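Local coordinates for phage terminase large subunit (PDB 7KS4), which probably acts as the ATP-driven motor that packs viral DNA into empty capsids and as a genome-cutting nuclease, represented here by its N-terminal ATPase domain, at residues 193-198 with 255-260; 225-230 with 236-241. All blocks are in the same frame, centred on the assembly; numbering follows the deposited sequence.

Contact 1 of 2, residues 193-198 with 255-260; sequences EFFLMG and AEFVSH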
ATOM      1  N   GLU A 193      -5.996  14.381   7.316  1.00 31.92           N
ATOM      2  CA  GLU A 193      -4.958  15.403   7.249  1.00 33.77           C
ATOM      3  C   GLU A 193      -3.904  15.045   6.214  1.00 31.83           C
ATOM      4  O   GLU A 193      -3.527  15.880   5.383  1.00 32.60           O
ATOM      5  CB  GLU A 193      -4.321  15.580   8.621  1.00 35.71           C
ATOM      6  CG  GLU A 193      -5.330  15.968   9.662  1.00 40.04           C
ATOM      7  CD  GLU A 193      -4.783  15.948  11.057  1.00 43.02           C
ATOM      8  OE1 GLU A 193      -3.668  15.417  11.274  1.00 43.87           O
ATOM      9  OE2 GLU A 193      -5.488  16.478  11.936  1.00 45.94           O
ATOM     10  N   PHE A 194      -3.406  13.807   6.260  1.00 28.65           N
ATOM     11  CA  PHE A 194      -2.378  13.384   5.313  1.00 28.03           C
ATOM     12  C   PHE A 194      -2.911  13.391   3.895  1.00 29.24           C
ATOM     13  O   PHE A 194      -2.197  13.768   2.956  1.00 29.19           O
ATOM     14  CB  PHE A 194      -1.857  11.997   5.683  1.00 28.52           C
ATOM     15  CG  PHE A 194      -0.702  12.024   6.640  1.00 31.47           C
ATOM     16  CD1 PHE A 194      -0.704  12.891   7.720  1.00 32.22           C
ATOM     17  CD2 PHE A 194       0.380  11.180   6.467  1.00 33.92           C
ATOM     18  CE1 PHE A 194       0.355  12.923   8.605  1.00 35.03           C
ATOM     19  CE2 PHE A 194       1.446  11.206   7.351  1.00 34.63           C
ATOM     20  CZ  PHE A 194       1.432  12.078   8.424  1.00 35.45           C
ATOM     21  N   PHE A 195      -4.164  12.972   3.716  1.00 28.94           N
ATOM     22  CA  PHE A 195      -4.778  13.040   2.395  1.00 27.98           C
ATOM     23  C   PHE A 195      -4.732  14.462   1.854  1.00 29.66           C
ATOM     24  O   PHE A 195      -4.321  14.698   0.712  1.00 28.24           O
ATOM     25  CB  PHE A 195      -6.218  12.541   2.458  1.00 29.03           C
ATOM     26  CG  PHE A 195      -6.943  12.669   1.157  1.00 30.59           C
ATOM     27  CD1 PHE A 195      -6.872  11.665   0.212  1.00 30.91           C
ATOM     28  CD2 PHE A 195      -7.662  13.811   0.861  1.00 32.09           C
ATOM     29  CE1 PHE A 195      -7.532  11.787  -0.997  1.00 32.09           C
ATOM     30  CE2 PHE A 195      -8.317  13.938  -0.344  1.00 33.55           C
ATOM     31  CZ  PHE A 195      -8.247  12.923  -1.275  1.00 33.37           C
ATOM     32  N   LEU A 196      -5.146  15.430   2.669  1.00 31.36           N
ATOM     33  CA  LEU A 196      -5.221  16.805   2.195  1.00 33.31           C
ATOM     34  C   LEU A 196      -3.844  17.352   1.836  1.00 32.92           C
ATOM     35  O   LEU A 196      -3.726  18.186   0.932  1.00 34.01           O
ATOM     36  CB  LEU A 196      -5.885  17.673   3.263  1.00 34.35           C
ATOM     37  CG  LEU A 196      -6.800  18.796   2.789  1.00 36.97           C
ATOM     38  CD1 LEU A 196      -7.956  18.256   1.967  1.00 38.26           C
ATOM     39  CD2 LEU A 196      -7.323  19.589   3.988  1.00 38.47           C
ATOM     40  N   MET A 197      -2.798  16.899   2.529  1.00 30.59           N
ATOM     41  CA  MET A 197      -1.446  17.371   2.233  1.00 31.32           C
ATOM     42  C   MET A 197      -1.050  17.080   0.794  1.00 30.85           C
ATOM     43  O   MET A 197      -0.180  17.767   0.242  1.00 31.29           O
ATOM     44  CB  MET A 197      -0.440  16.722   3.184  1.00 30.48           C
ATOM     45  CG  MET A 197      -0.525  17.246   4.602  1.00 32.42           C
ATOM     46  SD  MET A 197       0.473  16.296   5.744  1.00 34.42           S
ATOM     47  CE  MET A 197      -0.167  16.941   7.292  1.00 34.46           C
ATOM     48  N   GLY A 198      -1.648  16.062   0.183  1.00 31.51           N
ATOM     49  CA  GLY A 198      -1.311  15.703  -1.180  1.00 31.34           C
ATOM     50  C   GLY A 198      -2.438  15.887  -2.176  1.00 31.07           C
ATOM     51  O   GLY A 198      -2.319  15.438  -3.320  1.00 30.80           O
ATOM     52  N   ALA A 255     -16.142   6.949  -0.408  1.00 40.14           N
ATOM     53  CA  ALA A 255     -14.821   7.395   0.032  1.00 39.56           C
ATOM     54  C   ALA A 255     -14.886   8.835   0.539  1.00 39.22           C
ATOM     55  O   ALA A 255     -13.951   9.621   0.361  1.00 39.81           O
ATOM     56  CB  ALA A 255     -13.783   7.251  -1.085  1.00 39.30           C
ATOM     57  N   GLU A 256     -15.997   9.176   1.192  1.00 38.04           N
ATOM     58  CA  GLU A 256     -16.220  10.529   1.677  1.00 37.81           C
ATOM     59  C   GLU A 256     -15.667  10.694   3.083  1.00 38.82           C
ATOM     60  O   GLU A 256     -15.738   9.776   3.910  1.00 37.69           O
ATOM     61  CB  GLU A 256     -17.710  10.877   1.664  1.00 38.96           C
ATOM     62  CG  GLU A 256     -18.285  10.988   0.272  1.00 41.29           C
ATOM     63  CD  GLU A 256     -19.765  11.301   0.267  1.00 43.60           C
ATOM     64  OE1 GLU A 256     -20.266  11.878   1.256  1.00 44.14           O
ATOM     65  OE2 GLU A 256     -20.427  10.954  -0.728  1.00 45.78           O
ATOM     66  N   PHE A 257     -15.092  11.869   3.328  1.00 40.16           N
ATOM     67  CA  PHE A 257     -14.659  12.285   4.655  1.00 44.06           C
ATOM     68  C   PHE A 257     -15.826  13.001   5.323  1.00 47.47           C
ATOM     69  O   PHE A 257     -16.194  14.107   4.915  1.00 50.94           O
ATOM     70  CB  PHE A 257     -13.460  13.222   4.568  1.00 43.24           C
ATOM     71  CG  PHE A 257     -12.187  12.571   4.120  1.00 39.67           C
ATOM     72  CD1 PHE A 257     -11.422  11.841   5.011  1.00 38.33           C
ATOM     73  CD2 PHE A 257     -11.723  12.746   2.825  1.00 37.54           C
ATOM     74  CE1 PHE A 257     -10.226  11.266   4.614  1.00 37.51           C
ATOM     75  CE2 PHE A 257     -10.534  12.181   2.421  1.00 36.15           C
ATOM     76  CZ  PHE A 257      -9.778  11.440   3.321  1.00 36.00           C
ATOM     77  N   VAL A 258     -16.397  12.387   6.355  1.00 46.66           N
ATOM     78  CA  VAL A 258     -17.587  12.910   7.016  1.00 52.24           C
ATOM     79  C   VAL A 258     -17.267  13.138   8.488  1.00 63.55           C
ATOM     80  O   VAL A 258     -16.665  12.277   9.139  1.00 58.00           O
ATOM     81  CB  VAL A 258     -18.784  11.957   6.852  1.00 50.46           C
ATOM     82  CG1 VAL A 258     -19.034  11.670   5.377  1.00 47.08           C
ATOM     83  CG2 VAL A 258     -18.545  10.655   7.592  1.00 51.49           C
ATOM     84  N   SER A 259     -17.675  14.294   9.009  1.00 87.52           N
ATOM     85  CA  SER A 259     -17.516  14.598  10.428  1.00100.82           C
ATOM     86  C   SER A 259     -18.494  13.754  11.236  1.00110.05           C
ATOM     87  O   SER A 259     -19.702  14.014  11.230  1.00110.67           O
ATOM     88  CB  SER A 259     -17.744  16.087  10.670  1.00105.34           C
ATOM     89  OG  SER A 259     -19.048  16.472  10.275  1.00106.89           O
ATOM     90  N   HIS A 260     -17.980  12.745  11.935  1.00114.39           N
ATOM     91  CA  HIS A 260     -18.819  11.842  12.720  1.00112.16           C
ATOM     92  C   HIS A 260     -19.606  12.621  13.772  1.00113.67           C
ATOM     93  O   HIS A 260     -20.071  12.055  14.763  1.00113.62           O
ATOM     94  CB  HIS A 260     -17.969  10.756  13.391  1.00109.58           C
ATOM     95  CG  HIS A 260     -17.410   9.745  12.436  1.00103.14           C
ATOM     96  ND1 HIS A 260     -16.934   8.518  12.844  1.00101.96           N
ATOM     97  CD2 HIS A 260     -17.249   9.781  11.091  1.00 98.31           C
ATOM     98  CE1 HIS A 260     -16.506   7.840  11.793  1.00 98.20           C
ATOM     99  NE2 HIS A 260     -16.686   8.585  10.717  1.00 95.83           N
TER

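Contact 2 of 2, residues 225-230 with 236-241; sequences ASWDVW and WYMERR. With SO4 (sulfate ion), chain H.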
ATOM      1  N   ALA A 225     -14.314   6.812  -5.524  1.00 39.87           N
ATOM      2  CA  ALA A 225     -15.391   5.982  -5.022  1.00 40.30           C
ATOM      3  C   ALA A 225     -15.339   4.617  -5.695  1.00 39.99           C
ATOM      4  O   ALA A 225     -14.722   4.434  -6.745  1.00 40.68           O
ATOM      5  CB  ALA A 225     -16.745   6.645  -5.285  1.00 40.79           C
ATOM      6  N   SER A 226     -15.997   3.643  -5.073  1.00 39.87           N
ATOM      7  CA  SER A 226     -16.062   2.319  -5.676  1.00 41.50           C
ATOM      8  C   SER A 226     -16.596   2.397  -7.101  1.00 40.77           C
ATOM      9  O   SER A 226     -16.116   1.689  -7.997  1.00 40.60           O
ATOM     10  CB  SER A 226     -16.930   1.403  -4.822  1.00 42.30           C
ATOM     11  OG  SER A 226     -16.476   1.408  -3.480  1.00 43.64           O
ATOM     12  N   TRP A 227     -17.574   3.273  -7.338  1.00 39.79           N
ATOM     13  CA  TRP A 227     -18.182   3.373  -8.657  1.00 40.49           C
ATOM     14  C   TRP A 227     -17.361   4.209  -9.626  1.00 41.10           C
ATOM     15  O   TRP A 227     -17.662   4.200 -10.824  1.00 40.93           O
ATOM     16  CB  TRP A 227     -19.596   3.944  -8.547  1.00 39.26           C
ATOM     17  CG  TRP A 227     -19.672   5.244  -7.824  1.00 38.24           C
ATOM     18  CD1 TRP A 227     -19.351   6.473  -8.314  1.00 38.20           C
ATOM     19  CD2 TRP A 227     -20.108   5.450  -6.474  1.00 38.24           C
ATOM     20  NE1 TRP A 227     -19.557   7.434  -7.352  1.00 38.00           N
ATOM     21  CE2 TRP A 227     -20.026   6.830  -6.216  1.00 38.34           C
ATOM     22  CE3 TRP A 227     -20.561   4.599  -5.460  1.00 39.13           C
ATOM     23  CZ2 TRP A 227     -20.376   7.381  -4.986  1.00 39.51           C
ATOM     24  CZ3 TRP A 227     -20.914   5.150  -4.243  1.00 39.91           C
ATOM     25  CH2 TRP A 227     -20.820   6.525  -4.017  1.00 38.89           C
ATOM     26  N   ASP A 228     -16.343   4.932  -9.148  1.00 44.30           N
ATOM     27  CA  ASP A 228     -15.366   5.509 -10.064  1.00 45.22           C
ATOM     28  C   ASP A 228     -14.531   4.420 -10.727  1.00 45.56           C
ATOM     29  O   ASP A 228     -14.172   4.541 -11.905  1.00 48.64           O
ATOM     30  CB  ASP A 228     -14.446   6.492  -9.333  1.00 45.32           C
ATOM     31  CG  ASP A 228     -15.164   7.755  -8.892  1.00 45.29           C
ATOM     32  OD1 ASP A 228     -16.072   8.213  -9.619  1.00 45.83           O
ATOM     33  OD2 ASP A 228     -14.812   8.293  -7.819  1.00 43.51           O
ATOM     34  N   VAL A 229     -14.218   3.356  -9.994  1.00 42.37           N
ATOM     35  CA  VAL A 229     -13.470   2.243 -10.564  1.00 43.04           C
ATOM     36  C   VAL A 229     -14.396   1.241 -11.244  1.00 42.29           C
ATOM     37  O   VAL A 229     -14.014   0.628 -12.243  1.00 42.70           O
ATOM     38  CB  VAL A 229     -12.634   1.546  -9.483  1.00 42.15           C
ATOM     39  CG1 VAL A 229     -11.704   0.509 -10.126  1.00 44.23           C
ATOM     40  CG2 VAL A 229     -11.844   2.574  -8.652  1.00 41.67           C
ATOM     41  N   TRP A 230     -15.607   1.056 -10.710  1.00 40.06           N
ATOM     42  CA  TRP A 230     -16.587   0.115 -11.246  1.00 41.63           C
ATOM     43  C   TRP A 230     -17.851   0.887 -11.605  1.00 40.33           C
ATOM     44  O   TRP A 230     -18.856   0.826 -10.881  1.00 38.59           O
ATOM     45  CB  TRP A 230     -16.882  -0.999 -10.244  1.00 43.66           C
ATOM     46  CG  TRP A 230     -15.680  -1.833  -9.943  1.00 47.75           C
ATOM     47  CD1 TRP A 230     -14.978  -1.874  -8.771  1.00 48.09           C
ATOM     48  CD2 TRP A 230     -15.022  -2.737 -10.838  1.00 51.31           C
ATOM     49  NE1 TRP A 230     -13.929  -2.756  -8.881  1.00 50.66           N
ATOM     50  CE2 TRP A 230     -13.933  -3.299 -10.141  1.00 52.80           C
ATOM     51  CE3 TRP A 230     -15.250  -3.128 -12.164  1.00 53.93           C
ATOM     52  CZ2 TRP A 230     -13.074  -4.233 -10.725  1.00 55.83           C
ATOM     53  CZ3 TRP A 230     -14.397  -4.053 -12.741  1.00 57.08           C
ATOM     54  CH2 TRP A 230     -13.323  -4.596 -12.023  1.00 57.67           C
ATOM     55  N   TRP A 236     -25.970  -0.673  -8.417  1.00 36.99           N
ATOM     56  CA  TRP A 236     -26.027  -1.631  -7.320  1.00 39.41           C
ATOM     57  C   TRP A 236     -25.590  -0.982  -6.008  1.00 38.94           C
ATOM     58  O   TRP A 236     -26.252  -1.148  -4.978  1.00 37.78           O
ATOM     59  CB  TRP A 236     -25.170  -2.857  -7.630  1.00 43.38           C
ATOM     60  CG  TRP A 236     -25.148  -3.835  -6.495  1.00 45.85           C
ATOM     61  CD1 TRP A 236     -26.123  -4.739  -6.166  1.00 47.35           C
ATOM     62  CD2 TRP A 236     -24.111  -3.996  -5.524  1.00 46.80           C
ATOM     63  NE1 TRP A 236     -25.750  -5.454  -5.051  1.00 47.23           N
ATOM     64  CE2 TRP A 236     -24.519  -5.018  -4.639  1.00 48.04           C
ATOM     65  CE3 TRP A 236     -22.873  -3.380  -5.316  1.00 47.56           C
ATOM     66  CZ2 TRP A 236     -23.730  -5.438  -3.571  1.00 48.99           C
ATOM     67  CZ3 TRP A 236     -22.095  -3.796  -4.248  1.00 48.28           C
ATOM     68  CH2 TRP A 236     -22.524  -4.821  -3.396  1.00 48.77           C
ATOM     69  N   TYR A 237     -24.485  -0.224  -6.026  1.00 37.95           N
ATOM     70  CA  TYR A 237     -24.057   0.497  -4.826  1.00 38.87           C
ATOM     71  C   TYR A 237     -25.165   1.405  -4.310  1.00 39.07           C
ATOM     72  O   TYR A 237     -25.461   1.427  -3.109  1.00 39.26           O
ATOM     73  CB  TYR A 237     -22.812   1.343  -5.109  1.00 39.37           C
ATOM     74  CG  TYR A 237     -21.557   0.577  -5.419  1.00 39.97           C
ATOM     75  CD1 TYR A 237     -21.136  -0.467  -4.614  1.00 40.95           C
ATOM     76  CD2 TYR A 237     -20.782   0.909  -6.523  1.00 40.81           C
ATOM     77  CE1 TYR A 237     -19.974  -1.167  -4.908  1.00 42.68           C
ATOM     78  CE2 TYR A 237     -19.629   0.215  -6.822  1.00 41.31           C
ATOM     79  CZ  TYR A 237     -19.231  -0.818  -6.015  1.00 42.52           C
ATOM     80  OH  TYR A 237     -18.074  -1.504  -6.315  1.00 45.02           O
ATOM     81  N   MET A 238     -25.769   2.186  -5.203  1.00 37.41           N
ATOM     82  CA  MET A 238     -26.801   3.125  -4.783  1.00 38.72           C
ATOM     83  C   MET A 238     -27.995   2.394  -4.182  1.00 37.73           C
ATOM     84  O   MET A 238     -28.588   2.856  -3.201  1.00 38.47           O
ATOM     85  CB  MET A 238     -27.234   3.990  -5.972  1.00 40.34           C
ATOM     86  CG  MET A 238     -26.145   4.934  -6.494  1.00 42.76           C
ATOM     87  SD  MET A 238     -25.534   6.039  -5.191  1.00 45.14           S
ATOM     88  CE  MET A 238     -24.276   6.993  -6.036  1.00 45.35           C
ATOM     89  N   GLU A 239     -28.352   1.239  -4.746  1.00 35.84           N
ATOM     90  CA  GLU A 239     -29.535   0.527  -4.283  1.00 33.93           C
ATOM     91  C   GLU A 239     -29.299  -0.180  -2.952  1.00 32.84           C
ATOM     92  O   GLU A 239     -30.270  -0.551  -2.282  1.00 32.12           O
ATOM     93  CB  GLU A 239     -29.993  -0.453  -5.366  1.00 33.35           C
ATOM     94  CG  GLU A 239     -30.518   0.266  -6.602  1.00 33.35           C
ATOM     95  CD  GLU A 239     -31.081  -0.662  -7.668  1.00 33.29           C
ATOM     96  OE1 GLU A 239     -31.319  -1.858  -7.373  1.00 32.80           O
ATOM     97  OE2 GLU A 239     -31.294  -0.180  -8.800  1.00 33.90           O
ATOM     98  N   ARG A 240     -28.039  -0.341  -2.538  1.00 35.54           N
ATOM     99  CA  ARG A 240     -27.754  -0.842  -1.196  1.00 38.00           C
ATOM    100  C   ARG A 240     -28.119   0.154  -0.105  1.00 37.10           C
ATOM    101  O   ARG A 240     -28.222  -0.237   1.060  1.00 37.10           O
ATOM    102  CB  ARG A 240     -26.277  -1.184  -1.034  1.00 40.59           C
ATOM    103  CG  ARG A 240     -25.780  -2.297  -1.904  1.00 42.88           C
ATOM    104  CD  ARG A 240     -24.437  -2.806  -1.401  1.00 46.62           C
ATOM    105  NE  ARG A 240     -24.551  -3.547  -0.143  1.00 50.29           N
ATOM    106  CZ  ARG A 240     -23.587  -4.297   0.388  1.00 53.12           C
ATOM    107  NH1 ARG A 240     -22.419  -4.422  -0.224  1.00 55.33           N
ATOM    108  NH2 ARG A 240     -23.793  -4.926   1.539  1.00 53.99           N
ATOM    109  N   ARG A 241     -28.286   1.431  -0.439  1.00 35.05           N
ATOM    110  CA  ARG A 241     -28.621   2.402   0.595  1.00 36.85           C
ATOM    111  C   ARG A 241     -29.945   2.091   1.279  1.00 37.94           C
ATOM    112  O   ARG A 241     -30.225   2.679   2.332  1.00 37.16           O
ATOM    113  CB  ARG A 241     -28.649   3.806  -0.005  1.00 37.38           C
ATOM    114  CG  ARG A 241     -27.284   4.267  -0.502  1.00 38.17           C
ATOM    115  CD  ARG A 241     -27.357   5.642  -1.130  1.00 41.08           C
ATOM    116  NE  ARG A 241     -28.149   5.641  -2.359  1.00 42.66           N
ATOM    117  CZ  ARG A 241     -28.461   6.736  -3.052  1.00 45.03           C
ATOM    118  NH1 ARG A 241     -28.043   7.927  -2.643  1.00 47.04           N
ATOM    119  NH2 ARG A 241     -29.186   6.642  -4.156  1.00 44.91           N
TER
HETATM  120  S   SO4 H 307     -19.701  -6.294   1.668  0.53 46.92           S
HETATM  121  O1  SO4 H 307     -20.998  -6.946   1.489  0.53 47.05           O
HETATM  122  O2  SO4 H 307     -18.668  -7.068   0.987  0.53 45.82           O
HETATM  123  O3  SO4 H 307     -19.400  -6.223   3.095  0.53 46.91           O
HETATM  124  O4  SO4 H 307     -19.729  -4.946   1.103  0.53 46.78           O

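Contact 1 of 2, residues 193-198 with 255-260
The backbone carbonyl oxygen of F195 is gripped twice near the end of its helix: G198 N donates to F195 O at 3.0 Å, and the hydroxyl OG of S221 is also hydrogen-bonded to it. From the same residue the side chain turns to meet F257, and the contact itself is wholly apolar. With CG anti to the backbone N (chi1 176°), the F195 ring leaves the helix on the side where the chain of 255-260 passes. F257 reaches it with the far end of its ring. Its CE2 lies 3.6 Å above the plane of the F195 ring, offset toward the rim, and comes to 3.7 Å from F195 CD2. The neighbouring CZ of F257 rests against the base of the same side chain, 3.8 Å from F195 CB. The ring planes are inclined at 51° with centroids 5.1 Å apart, an oblique aromatic pair. Y192, close before F195 on the same helix, also meets the F257 ring, while the W199 ring meets that of F195 with the planes about 20° apart. Both phenylalanines are buried, and F195 CA and F257 CA stay 10.2 Å apart, leaving the two rings to span the gap. The contact thus joins helix 190-197 to the extended segment after helix 246-252, near the end of the ATPase construct. Both rings also touch C41 of strand 37-42, F195 reaching V39 as well, so that the pair is packed against the strand that runs into the P-loop, next to edge strand 219-224.

Contact 2 of 2, residues 225-230 with 236-241
Beside the P-loop of the ATP site, Y237 of helix 234-239 is pressed into the short helix 226-229, where S226 and W227 receive it. The tightest approach is S226 CB to Y237 CZ, 3.4 Å, and the tyrosine ring slants across the start of the helix with its CE2 3.7 Å from W227 N. At the hydroxyl end of the ring, Y237 OH also lies near W230 CD1. W227 turns its indole edge to the tyrosine, because its CG sits between the backbone N and the carbonyl carbon (chi1 54°), and CE3 lies 3.8 Å from Y237 CD2. M238 then covers one indole face in a Met-aromatic contact. Its chain bends at chi2 (-57°) so that CE stands 4.0 Å from the centroid of the six-membered ring, only 10° off the normal, a CH-pi approach, with the sulfur further off. The methyl of A225 lies over the opposite face. M238 is also tied to R241: its backbone O accepts from R241 NE at 2.9 Å in the carbonyl plane, and its SD lies over the centre of the R241 guanidinium. R240 NH1 binds O4 of a sulfate, probably from the crystallisation liquor, at 3.0 Å. Beyond the pair, S226 OG bonds to R44 O and W230 NE1 to Q45 O. R44 and Q45 belong to the ADP pocket, so helix 226-229 with the following W230, itself packed on helix 234-239, is hydrogen-bonded to the Walker A loop of this P-loop NTPase fold.

Contact 2 is nested in the chain segment closed by contact 1, and their centres lie 19 Å apart. Each has one element beside edge strand 219-224: helix 190-197, whose F195 O is bonded to S221, and helix 226-229, which follows the strand directly. Their partners differ: contact 1 brings in the extended segment after helix 246-252, whereas contact 2 joins two short helices close together in sequence. Contact 1 is a small buried meeting of two phenyl rings. Contact 2 covers more surface, is only partly buried, and mixes aromatic, sulfur and methyl groups. Its polar groups reach P-loop carbonyls, while contact 1 approaches that loop through strand 37-42.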